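Local coordinates for protein oxidoreductase (PDB 7D5M) that binds NAD+ in a Rossmann-fold domain and is probably an inositol dehydrogenase-like oxidoreductase of the Gfo/Idh/MocA family, at residues A99-A104 and V111-P116; K115-T120 and P361-G366; I150-A155 and P313-D318; G143-Q148 and P210-E215. All blocks are in the same frame, centred on the assembly; numbering follows the deposited sequence.

Interaction 1. Residues A99-A104 and V111-P116. With NAD (nicotinamide-adenine-dinucleotide), chain B.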
# COMPACT_ATOMS: atom_id res chain seq x y z
N ALA A 99 12.21 -4.40 42.66
CA ALA A 99 12.55 -5.30 43.79
C ALA A 99 13.19 -6.59 43.24
O ALA A 99 14.20 -7.04 43.80
CB ALA A 99 11.32 -5.60 44.62
N ILE A 100 12.64 -7.14 42.16
CA ILE A 100 13.13 -8.44 41.62
C ILE A 100 14.51 -8.22 40.97
O ILE A 100 15.40 -9.04 41.24
CB ILE A 100 12.13 -9.08 40.64
CG1 ILE A 100 10.80 -9.37 41.32
CG2 ILE A 100 12.74 -10.32 40.02
CD1 ILE A 100 9.69 -9.72 40.37
N THR A 101 14.66 -7.17 40.16
CA THR A 101 15.95 -6.84 39.49
C THR A 101 17.01 -6.57 40.57
O THR A 101 18.12 -7.13 40.47
CB THR A 101 15.80 -5.68 38.51
OG1 THR A 101 14.84 -6.07 37.53
CG2 THR A 101 17.08 -5.32 37.80
N ARG A 102 16.68 -5.76 41.57
CA ARG A 102 17.63 -5.42 42.66
C ARG A 102 18.12 -6.71 43.33
O ARG A 102 19.35 -6.87 43.47
CB ARG A 102 17.00 -4.50 43.71
CG ARG A 102 18.00 -4.07 44.77
CD ARG A 102 17.39 -3.26 45.89
NE ARG A 102 18.48 -2.80 46.75
CZ ARG A 102 18.49 -1.65 47.42
NH1 ARG A 102 17.45 -0.84 47.37
NH2 ARG A 102 19.55 -1.34 48.16
N ALA A 103 17.20 -7.58 43.74
CA ALA A 103 17.53 -8.85 44.43
C ALA A 103 18.41 -9.72 43.52
O ALA A 103 19.39 -10.31 44.02
CB ALA A 103 16.26 -9.56 44.83
N ALA A 104 18.09 -9.81 42.22
CA ALA A 104 18.85 -10.66 41.28
C ALA A 104 20.29 -10.13 41.19
O ALA A 104 21.24 -10.92 41.28
CB ALA A 104 18.18 -10.71 39.92
N VAL A 111 20.58 -10.03 34.41
CA VAL A 111 19.11 -9.82 34.33
C VAL A 111 18.74 -9.39 32.92
O VAL A 111 19.50 -8.61 32.29
CB VAL A 111 18.64 -8.78 35.37
CG1 VAL A 111 17.13 -8.58 35.30
CG2 VAL A 111 19.07 -9.18 36.78
N VAL A 112 17.61 -9.91 32.45
CA VAL A 112 16.83 -9.27 31.35
C VAL A 112 15.52 -8.80 31.97
O VAL A 112 14.74 -9.65 32.44
CB VAL A 112 16.60 -10.21 30.17
CG1 VAL A 112 15.80 -9.50 29.08
CG2 VAL A 112 17.91 -10.75 29.61
N CYS A 113 15.32 -7.49 32.01
CA CYS A 113 14.16 -6.89 32.71
C CYS A 113 13.19 -6.36 31.67
O CYS A 113 13.60 -5.66 30.73
CB CYS A 113 14.58 -5.78 33.67
SG CYS A 113 13.19 -5.20 34.69
N GLU A 114 11.93 -6.73 31.81
CA GLU A 114 10.84 -6.18 30.97
C GLU A 114 10.75 -4.68 31.19
O GLU A 114 11.01 -4.21 32.32
CB GLU A 114 9.52 -6.87 31.27
CG GLU A 114 9.19 -7.92 30.26
CD GLU A 114 9.23 -7.43 28.81
OE1 GLU A 114 9.52 -6.23 28.57
OE2 GLU A 114 9.01 -8.26 27.95
N LYS A 115 10.43 -3.94 30.13
CA LYS A 115 10.21 -2.48 30.24
C LYS A 115 8.89 -2.27 30.98
O LYS A 115 7.97 -3.07 30.83
CB LYS A 115 10.24 -1.83 28.86
CG LYS A 115 9.23 -2.39 27.87
CD LYS A 115 8.78 -1.37 26.85
CE LYS A 115 7.46 -0.71 27.20
NZ LYS A 115 6.37 -1.71 27.34
N PRO A 116 8.77 -1.26 31.88
CA PRO A 116 9.88 -0.38 32.23
C PRO A 116 10.72 -0.96 33.37
O PRO A 116 10.25 -1.79 34.12
CB PRO A 116 9.13 0.88 32.68
CG PRO A 116 7.93 0.32 33.42
CD PRO A 116 7.57 -0.95 32.67
PA NAD B . 0.53 -10.35 32.25
O1A NAD B . -0.36 -9.84 33.34
O2A NAD B . -0.05 -10.86 30.97
O5B NAD B . 1.48 -11.49 32.87
C5B NAD B . 2.01 -11.41 34.24
C4B NAD B . 2.60 -12.76 34.58
O4B NAD B . 3.45 -12.65 35.75
C3B NAD B . 1.58 -13.85 34.93
O3B NAD B . 2.06 -15.11 34.50
C2B NAD B . 1.51 -13.74 36.46
O2B NAD B . 1.03 -14.89 37.11
C1B NAD B . 2.99 -13.53 36.75
N9A NAD B . 3.29 -12.92 38.04
C8A NAD B . 2.69 -11.81 38.57
N7A NAD B . 3.20 -11.44 39.71
C5A NAD B . 4.22 -12.35 39.94
C6A NAD B . 5.16 -12.47 40.99
N6A NAD B . 5.23 -11.63 42.03
N1A NAD B . 6.05 -13.49 40.91
C2A NAD B . 5.98 -14.32 39.86
N3A NAD B . 5.15 -14.29 38.81
C4A NAD B . 4.29 -13.27 38.91
O3 NAD B . 1.60 -9.21 31.85
PN NAD B . 2.39 -8.99 30.45
O1N NAD B . 1.52 -8.24 29.49
O2N NAD B . 2.97 -10.31 30.02
O5D NAD B . 3.56 -7.99 30.90
C5D NAD B . 4.54 -8.36 31.88
C4D NAD B . 5.66 -7.37 31.75
O4D NAD B . 6.15 -7.39 30.39
C3D NAD B . 5.24 -5.91 32.02
O3D NAD B . 6.31 -5.22 32.65
C2D NAD B . 4.96 -5.37 30.61
O2D NAD B . 5.12 -3.96 30.52
C1D NAD B . 6.05 -6.09 29.81
N1N NAD B . 5.76 -6.24 28.36
C2N NAD B . 6.71 -5.85 27.44
C3N NAD B . 6.45 -5.93 26.07
C7N NAD B . 7.59 -5.63 25.13
O7N NAD B . 8.74 -5.59 25.58
N7N NAD B . 7.31 -5.46 23.84
C4N NAD B . 5.17 -6.29 25.64
C5N NAD B . 4.21 -6.67 26.59
C6N NAD B . 4.58 -6.78 27.91

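Interaction 2. Residues K115-T120 and P361-G366. With NAD (nicotinamide-adenine-dinucleotide), chain B.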
# COMPACT_ATOMS: atom_id res chain seq x y z
N LYS A 115 10.43 -3.94 30.13
CA LYS A 115 10.21 -2.48 30.24
C LYS A 115 8.89 -2.27 30.98
O LYS A 115 7.97 -3.07 30.83
CB LYS A 115 10.24 -1.83 28.86
CG LYS A 115 9.23 -2.39 27.87
CD LYS A 115 8.78 -1.37 26.85
CE LYS A 115 7.46 -0.71 27.20
NZ LYS A 115 6.37 -1.71 27.34
N PRO A 116 8.77 -1.26 31.88
CA PRO A 116 9.88 -0.38 32.23
C PRO A 116 10.72 -0.96 33.37
O PRO A 116 10.25 -1.79 34.12
CB PRO A 116 9.13 0.88 32.68
CG PRO A 116 7.93 0.32 33.42
CD PRO A 116 7.57 -0.95 32.67
N LEU A 117 11.96 -0.49 33.48
CA LEU A 117 12.87 -0.85 34.58
C LEU A 117 12.14 -0.70 35.92
O LEU A 117 12.30 -1.57 36.79
CB LEU A 117 14.07 0.10 34.50
CG LEU A 117 15.44 -0.49 34.79
CD1 LEU A 117 15.66 -1.81 34.07
CD2 LEU A 117 16.51 0.52 34.40
N CYS A 118 11.38 0.39 36.08
CA CYS A 118 10.75 0.77 37.37
C CYS A 118 9.93 2.05 37.17
O CYS A 118 9.90 2.57 36.03
CB CYS A 118 11.82 0.97 38.43
SG CYS A 118 13.15 2.06 37.88
N PHE A 119 9.29 2.53 38.24
CA PHE A 119 8.33 3.66 38.23
C PHE A 119 9.07 5.01 38.22
O PHE A 119 8.59 5.95 37.54
CB PHE A 119 7.40 3.65 39.45
CG PHE A 119 6.38 2.54 39.53
CD1 PHE A 119 6.15 1.67 38.47
CD2 PHE A 119 5.61 2.39 40.67
CE1 PHE A 119 5.20 0.68 38.57
CE2 PHE A 119 4.66 1.39 40.77
CZ PHE A 119 4.45 0.53 39.71
N THR A 120 10.16 5.16 38.98
CA THR A 120 10.78 6.49 39.23
C THR A 120 12.23 6.52 38.77
O THR A 120 12.91 5.47 38.81
CB THR A 120 10.71 6.91 40.71
OG1 THR A 120 11.66 6.16 41.46
CG2 THR A 120 9.34 6.76 41.32
N PRO A 361 19.94 -3.09 23.92
CA PRO A 361 19.24 -2.29 24.91
C PRO A 361 19.62 -2.76 26.31
O PRO A 361 19.42 -3.92 26.64
CB PRO A 361 17.74 -2.48 24.64
CG PRO A 361 17.65 -3.37 23.41
CD PRO A 361 19.03 -3.92 23.11
N ASP A 362 20.20 -1.86 27.09
CA ASP A 362 20.89 -2.21 28.35
C ASP A 362 20.33 -1.37 29.50
O ASP A 362 19.29 -0.71 29.35
CB ASP A 362 22.40 -2.03 28.18
CG ASP A 362 22.83 -0.61 27.84
OD1 ASP A 362 21.97 0.30 27.86
OD2 ASP A 362 24.02 -0.44 27.51
N ILE A 363 21.01 -1.41 30.64
CA ILE A 363 20.60 -0.69 31.87
C ILE A 363 20.42 0.80 31.53
O ILE A 363 19.46 1.41 32.02
CB ILE A 363 21.63 -0.93 33.00
CG1 ILE A 363 21.14 -0.36 34.33
CG2 ILE A 363 23.00 -0.37 32.62
CD1 ILE A 363 19.88 -1.02 34.86
N HIS A 364 21.31 1.36 30.71
CA HIS A 364 21.31 2.81 30.37
C HIS A 364 20.06 3.15 29.56
O HIS A 364 19.44 4.19 29.82
CB HIS A 364 22.60 3.20 29.63
CG HIS A 364 23.83 2.82 30.37
ND1 HIS A 364 24.21 3.45 31.53
CD2 HIS A 364 24.77 1.88 30.12
CE1 HIS A 364 25.33 2.92 31.97
NE2 HIS A 364 25.70 1.95 31.13
N ALA A 365 19.67 2.29 28.62
CA ALA A 365 18.42 2.48 27.83
C ALA A 365 17.23 2.45 28.79
O ALA A 365 16.31 3.29 28.63
CB ALA A 365 18.31 1.42 26.78
N GLY A 366 17.22 1.51 29.73
CA GLY A 366 16.15 1.37 30.73
C GLY A 366 16.01 2.65 31.55
O GLY A 366 14.87 3.12 31.72
PA NAD B . 0.53 -10.35 32.25
O1A NAD B . -0.36 -9.84 33.34
O2A NAD B . -0.05 -10.86 30.97
O5B NAD B . 1.48 -11.49 32.87
C5B NAD B . 2.01 -11.41 34.24
C4B NAD B . 2.60 -12.76 34.58
O4B NAD B . 3.45 -12.65 35.75
C3B NAD B . 1.58 -13.85 34.93
O3B NAD B . 2.06 -15.11 34.50
C2B NAD B . 1.51 -13.74 36.46
O2B NAD B . 1.03 -14.89 37.11
C1B NAD B . 2.99 -13.53 36.75
N9A NAD B . 3.29 -12.92 38.04
C8A NAD B . 2.69 -11.81 38.57
N7A NAD B . 3.20 -11.44 39.71
C5A NAD B . 4.22 -12.35 39.94
C6A NAD B . 5.16 -12.47 40.99
N6A NAD B . 5.23 -11.63 42.03
N1A NAD B . 6.05 -13.49 40.91
C2A NAD B . 5.98 -14.32 39.86
N3A NAD B . 5.15 -14.29 38.81
C4A NAD B . 4.29 -13.27 38.91
O3 NAD B . 1.60 -9.21 31.85
PN NAD B . 2.39 -8.99 30.45
O1N NAD B . 1.52 -8.24 29.49
O2N NAD B . 2.97 -10.31 30.02
O5D NAD B . 3.56 -7.99 30.90
C5D NAD B . 4.54 -8.36 31.88
C4D NAD B . 5.66 -7.37 31.75
O4D NAD B . 6.15 -7.39 30.39
C3D NAD B . 5.24 -5.91 32.02
O3D NAD B . 6.31 -5.22 32.65
C2D NAD B . 4.96 -5.37 30.61
O2D NAD B . 5.12 -3.96 30.52
C1D NAD B . 6.05 -6.09 29.81
N1N NAD B . 5.76 -6.24 28.36
C2N NAD B . 6.71 -5.85 27.44
C3N NAD B . 6.45 -5.93 26.07
C7N NAD B . 7.59 -5.63 25.13
O7N NAD B . 8.74 -5.59 25.58
N7N NAD B . 7.31 -5.46 23.84
C4N NAD B . 5.17 -6.29 25.64
C5N NAD B . 4.21 -6.67 26.59
C6N NAD B . 4.58 -6.78 27.91
O HOH W 1 12.76 1.34 31.35

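Interaction 3. Residues I150-A155 and P313-D318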
# COMPACT_ATOMS: atom_id res chain seq x y z
N ILE A 150 16.59 -1.40 11.61
CA ILE A 150 16.87 -0.32 12.59
C ILE A 150 18.37 0.02 12.50
O ILE A 150 18.70 1.22 12.43
CB ILE A 150 16.42 -0.69 14.02
CG1 ILE A 150 14.95 -1.09 14.08
CG2 ILE A 150 16.72 0.45 14.97
CD1 ILE A 150 13.99 -0.07 13.48
N GLU A 151 19.23 -1.00 12.44
CA GLU A 151 20.70 -0.83 12.27
C GLU A 151 20.97 -0.19 10.90
O GLU A 151 21.86 0.68 10.83
CB GLU A 151 21.42 -2.17 12.42
CG GLU A 151 22.83 -2.17 11.89
CD GLU A 151 23.80 -1.21 12.56
OE1 GLU A 151 23.51 -0.76 13.69
OE2 GLU A 151 24.86 -0.96 11.97
N GLN A 152 20.24 -0.57 9.85
CA GLN A 152 20.38 0.07 8.52
C GLN A 152 20.13 1.57 8.66
O GLN A 152 20.91 2.38 8.11
CB GLN A 152 19.42 -0.54 7.49
CG GLN A 152 19.41 0.21 6.16
CD GLN A 152 20.70 0.08 5.39
OE1 GLN A 152 21.49 -0.84 5.62
NE2 GLN A 152 20.92 0.98 4.44
N ALA A 153 19.03 1.95 9.32
CA ALA A 153 18.65 3.37 9.52
C ALA A 153 19.76 4.09 10.30
O ALA A 153 20.17 5.19 9.89
CB ALA A 153 17.32 3.46 10.21
N ARG A 154 20.25 3.49 11.39
CA ARG A 154 21.34 4.09 12.20
C ARG A 154 22.53 4.40 11.28
O ARG A 154 23.07 5.52 11.35
CB ARG A 154 21.81 3.14 13.30
CG ARG A 154 22.91 3.74 14.18
CD ARG A 154 23.70 2.68 14.91
NE ARG A 154 24.48 1.90 13.95
CZ ARG A 154 25.55 2.33 13.29
NH1 ARG A 154 26.02 3.55 13.45
NH2 ARG A 154 26.16 1.51 12.45
N ALA A 155 22.94 3.42 10.48
CA ALA A 155 24.15 3.49 9.64
C ALA A 155 23.95 4.56 8.56
O ALA A 155 24.91 5.30 8.27
CB ALA A 155 24.46 2.15 9.04
N PRO A 313 26.70 -3.48 6.25
CA PRO A 313 27.04 -4.84 6.69
C PRO A 313 26.45 -5.20 8.06
O PRO A 313 26.03 -6.34 8.21
CB PRO A 313 28.58 -4.86 6.67
CG PRO A 313 28.99 -3.39 6.72
CD PRO A 313 27.88 -2.63 6.03
N GLY A 314 26.38 -4.24 8.99
CA GLY A 314 25.73 -4.39 10.31
C GLY A 314 24.30 -4.89 10.19
O GLY A 314 23.85 -5.63 11.09
N ALA A 315 23.60 -4.50 9.12
CA ALA A 315 22.17 -4.79 8.90
C ALA A 315 21.97 -6.18 8.29
O ALA A 315 20.81 -6.63 8.24
CB ALA A 315 21.54 -3.69 8.08
N LEU A 316 23.04 -6.88 7.86
CA LEU A 316 22.94 -8.22 7.23
C LEU A 316 23.35 -9.32 8.22
O LEU A 316 23.03 -10.48 7.96
CB LEU A 316 23.81 -8.26 5.97
CG LEU A 316 23.29 -7.39 4.82
CD1 LEU A 316 24.37 -7.19 3.75
CD2 LEU A 316 22.04 -7.98 4.20
N LEU A 317 24.03 -8.98 9.31
CA LEU A 317 24.63 -9.98 10.24
C LEU A 317 23.57 -10.98 10.73
O LEU A 317 23.86 -12.19 10.76
CB LEU A 317 25.27 -9.25 11.42
CG LEU A 317 26.64 -8.63 11.16
CD1 LEU A 317 27.07 -7.79 12.35
CD2 LEU A 317 27.67 -9.71 10.86
N ASP A 318 22.37 -10.50 11.07
CA ASP A 318 21.36 -11.32 11.79
C ASP A 318 20.36 -11.98 10.83
O ASP A 318 19.44 -12.64 11.33
CB ASP A 318 20.65 -10.49 12.86
CG ASP A 318 21.54 -10.10 14.02
OD1 ASP A 318 22.64 -10.70 14.16
OD2 ASP A 318 21.14 -9.20 14.78
O HOH W 2 26.44 -1.39 9.54

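Interaction 4. Residues G143-Q148 and P210-E215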
# COMPACT_ATOMS: atom_id res chain seq x y z
N GLY A 143 12.24 -4.78 22.15
CA GLY A 143 12.39 -5.92 21.23
C GLY A 143 12.44 -5.46 19.79
O GLY A 143 13.11 -6.12 19.00
N TYR A 144 11.75 -4.37 19.46
CA TYR A 144 11.65 -3.89 18.05
C TYR A 144 13.04 -3.50 17.54
O TYR A 144 13.27 -3.53 16.33
CB TYR A 144 10.65 -2.74 17.93
CG TYR A 144 9.28 -3.14 18.43
CD1 TYR A 144 8.44 -3.92 17.65
CD2 TYR A 144 8.87 -2.82 19.72
CE1 TYR A 144 7.20 -4.32 18.11
CE2 TYR A 144 7.63 -3.22 20.19
CZ TYR A 144 6.80 -3.98 19.39
OH TYR A 144 5.58 -4.39 19.84
N ALA A 145 13.95 -3.18 18.46
CA ALA A 145 15.32 -2.72 18.12
C ALA A 145 16.15 -3.89 17.56
O ALA A 145 17.25 -3.63 17.01
CB ALA A 145 15.95 -2.11 19.34
N GLY A 146 15.65 -5.12 17.69
CA GLY A 146 16.28 -6.32 17.11
C GLY A 146 16.10 -6.44 15.60
O GLY A 146 16.78 -7.29 14.99
N HIS A 147 15.17 -5.68 15.00
CA HIS A 147 14.94 -5.73 13.53
C HIS A 147 16.15 -5.14 12.80
O HIS A 147 16.54 -3.99 13.13
CB HIS A 147 13.63 -5.04 13.15
CG HIS A 147 12.43 -5.89 13.41
ND1 HIS A 147 11.47 -5.56 14.34
CD2 HIS A 147 12.05 -7.07 12.88
CE1 HIS A 147 10.54 -6.50 14.37
NE2 HIS A 147 10.87 -7.43 13.49
N GLN A 148 16.71 -5.90 11.85
CA GLN A 148 17.93 -5.53 11.08
C GLN A 148 17.82 -4.10 10.54
O GLN A 148 18.85 -3.39 10.51
CB GLN A 148 18.14 -6.48 9.90
CG GLN A 148 18.60 -7.88 10.29
CD GLN A 148 17.49 -8.84 10.62
OE1 GLN A 148 16.74 -8.65 11.59
NE2 GLN A 148 17.40 -9.92 9.87
N PRO A 210 9.12 3.42 20.32
CA PRO A 210 9.70 4.19 19.22
C PRO A 210 10.71 5.24 19.72
O PRO A 210 11.61 5.57 18.99
CB PRO A 210 8.48 4.82 18.51
CG PRO A 210 7.39 4.83 19.57
CD PRO A 210 7.66 3.59 20.42
N LEU A 211 10.56 5.71 20.97
CA LEU A 211 11.59 6.59 21.60
C LEU A 211 12.93 5.85 21.59
O LEU A 211 13.94 6.42 21.13
CB LEU A 211 11.19 6.97 23.03
CG LEU A 211 12.18 7.91 23.71
CD1 LEU A 211 11.96 9.34 23.25
CD2 LEU A 211 12.07 7.80 25.22
N TYR A 212 12.95 4.60 22.04
CA TYR A 212 14.21 3.82 22.06
C TYR A 212 14.73 3.63 20.63
O TYR A 212 15.93 3.78 20.40
CB TYR A 212 14.08 2.47 22.78
CG TYR A 212 15.40 1.77 22.75
CD1 TYR A 212 16.48 2.29 23.44
CD2 TYR A 212 15.61 0.64 21.97
CE1 TYR A 212 17.74 1.70 23.38
CE2 TYR A 212 16.86 0.03 21.90
CZ TYR A 212 17.92 0.56 22.61
OH TYR A 212 19.16 -0.02 22.58
N LEU A 213 13.85 3.35 19.66
CA LEU A 213 14.30 3.26 18.24
C LEU A 213 15.01 4.56 17.85
O LEU A 213 16.05 4.47 17.20
CB LEU A 213 13.12 2.96 17.32
CG LEU A 213 12.42 1.63 17.57
CD1 LEU A 213 11.30 1.42 16.57
CD2 LEU A 213 13.40 0.45 17.52
N SER A 214 14.50 5.73 18.24
CA SER A 214 15.15 7.02 17.88
C SER A 214 16.53 7.11 18.54
O SER A 214 17.44 7.68 17.92
CB SER A 214 14.30 8.21 18.21
OG SER A 214 14.34 8.48 19.61
N GLU A 215 16.69 6.55 19.74
CA GLU A 215 17.99 6.59 20.47
C GLU A 215 19.00 5.67 19.78
O GLU A 215 20.19 6.02 19.74
CB GLU A 215 17.80 6.22 21.94
CG GLU A 215 16.96 7.24 22.68
CD GLU A 215 16.76 6.97 24.16
OE1 GLU A 215 17.42 6.06 24.70
OE2 GLU A 215 15.93 7.70 24.77

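Interaction 1. Residues A99-A104 and V111-P116
A hydroxyl and a thiol face each other at the centre of this otherwise apolar contact: Thr101 OG1 lies 3.4 Å from Cys113 SG. The firm partner of Thr101 OG1 is His97 O, one turn back in helix 97-106. Cys113 turns its sulfur to this helix because SG stands opposite the backbone N (chi1 -172°). Beside this pair, Thr101 CG2 sits 4.1 Å from Val111 CG1. The other branch of Val111, CG2, packs 3.6 Å from Ala104 CB. Helix and strand run antiparallel, at 170°, as expected inside a beta-alpha-beta unit of a Rossmann fold.

Beyond the strand the chain enters the Glu-Lys-Pro motif of the Gfo/Idh/MocA family, with a cis peptide before Pro116. Glu114 folds back on its own backbone. Its OE1 accepts Lys115 N at 2.9 Å on the anti lone pair, and Thr141 OG1 also bonds to OE1. His29 NE2 holds OE2. The carboxylate is thus fixed beside the nicotinamide, with Glu114 OE1 3.1 Å from NAD C2N, while Glu114 CG lies 3.1 Å from NAD O4D. With an alanine here, Lys115 N, Thr141 OG1 and His29 NE2 would probably lose their common partner group, and the nicotinamide would lose the carboxylate beside C2N. Lys115 O lies 3.0 Å from NAD O2D.

Strand 110-113 runs between strands 87-91 and 138-140. Helix 97-106 lies on one face of this sheet, where Ala104 also touches Val88. On the other side Val112 meets helix 329-349.

Interaction 2. Residues K115-T120 and P361-G366
The loop that follows the Glu-Lys-Pro motif of the Rossmann domain meets the first turn of helix 363-381 here, and Leu117 is the residue that reaches across. Its CD2 methyl does the touching. It lies 3.6 Å from Gly366 C and 3.7 Å from Ile363 CD1. The side chains of Leu117 and Ile363 cross at about a right angle and meet through their end methyls. Ile363 brings CD1 there with CG1 opposite the backbone N (chi1 -172°). Leu117 has a chi1 of -141°, away from a staggered value.

Gly366 makes the close approach possible. A CB at this position would stand only 2.8 Å from Leu117 CD2, so the leucine rests directly on the helix backbone. Leu127 and Val370 also touch Leu117, and the contact is fully buried.

The start of the helix is held by Asp362 at the N-cap. Its OD1 accepts Ala365 N at 3.1 Å, with an N-H...O angle of 159°. On the loop side, Lys115, part of the NAD pocket, bonds through NZ to Asp205 O, and Pro116 O accepts His97 ND1. The loop therefore links the cofactor pocket to a helix of the C-terminal region.

One water completes the joint through the backbones. It accepts from Leu117 N at 2.9 Å and donates to Gly366 O at 2.8 Å, so it satisfies the amide of the leucine and the carbonyl of the glycine together.

Interaction 3. Residues I150-A155 and P313-D318
Glu151 leaves its helix with CG opposite the backbone N (chi1 164°) and then bends at chi2 (63°), which lays CG against Gly314 and turns the carboxylate toward Arg154, one turn further on in the same helix. Glu151 CG lies 3.5 Å from Gly314 C, over the peptide that leads into Ala315. Gln152 has the same kind of bend. Its OE1 comes 3.8 Å from Ala315 CB, and the amide oxygen accepts His312 N, just ahead of the loop segment.

Arg154 grips the carboxylate side-on. Arg154 NE bonds Glu151 OE1 at 2.8 Å, nearly straight at 172°. Arg154 NH2 bonds Glu151 OE2, also at 2.8 Å, in a salt bridge. Both oxygens lie close to the guanidinium plane and are met on their syn sides, but the nitrogens stand clearly out of the carboxylate plane, so the two flat groups are tilted against each other. This pair fixes the rotation of the carboxylate. A water then joins it to the loop: it donates to Glu151 OE2 at 2.9 Å and accepts from Gly314 N at 2.9 Å. There is no room for a side chain on Gly314, since a CB would fall 2.4 Å from Glu151 OE2. With a leucine in place of Glu151, Arg154 would probably be left without its charge partner and the water bridge to Gly314 would be lost.

The contact lies away from the NAD site and joins helix 148-158 to the loop between strand 301-305 and helix 329-349. Asp318 ties this loop to that helix through Arg339 and Tyr338. Helix 148-158 also packs on helix 202-217 and strand 280-285.

Interaction 4. Residues G143-Q148 and P210-E215
A short 3-10 turn, 143-146, passes beside helix 202-217, with Ala145 CA and Leu213 CA 6.1 Å apart. The turn is closed by Gly146 N bonding Gly143 O at 3.0 Å. Ala145 is the knuckle that points at the helix. Its CB meets the Tyr212 ring at the edge, in the ring plane, 3.5 Å from CE2. The ring swings out to this place with CG opposite the backbone N (chi1 -179°). Tyr142 stacks on the same ring.

Leu213 comes in beside the tyrosine. Its CD2 methyl lies 3.8 Å from Ala145 CA and 4.2 Å from Tyr144 CB, so one branch packs along the backbone of the turn. The contact is entirely apolar.

The turn belongs to the link that carries the chain from the last strand of the Rossmann sheet, 138-140, to helix 148-158. Helix 202-217 lies against the large mixed sheet of the C-terminal alpha/beta domain, where Pro210 and Ser214 touch strand 165-173 and Leu213 touches Gln271. Tyr144 starts toward the helix, but its ring leads away and passes within about 4 Å (nearest atoms) of the bound NAD. It meets His209 edge-to-face and packs on His325 of a second subunit.

Each segment also carries a local bond of its own. Ser214 OG donates to Leu211 O at 2.6 Å, in the carbonyl plane and on a lone pair, while Glu215 N uses the same oxygen. A weak bond runs from His147 ND1 to Tyr144 O at 3.4 Å.

Interaction 1 closes first, within a single beta-alpha-beta unit of the Rossmann fold. Interaction 2 opens where it ends, as the two share Lys115 and Pro116, and closes some 240 residues later on helix 363-381. This long loop encloses the other two contacts. Interaction 4 opens at 143-148 and interaction 3 at 150-155; interaction 4 closes at 210-215 and interaction 3 at 313-318, so these two cross. They also touch, through Gln148 on Ala315 and Ile150 on Leu213. Tyr212 of interaction 4 packs on Pro361 and Ala365 of interaction 2. Together the contacts tie the Rossmann sheet to helices 202-217 and 363-381 and, through helix 148-158, to the loop before helix 329-349.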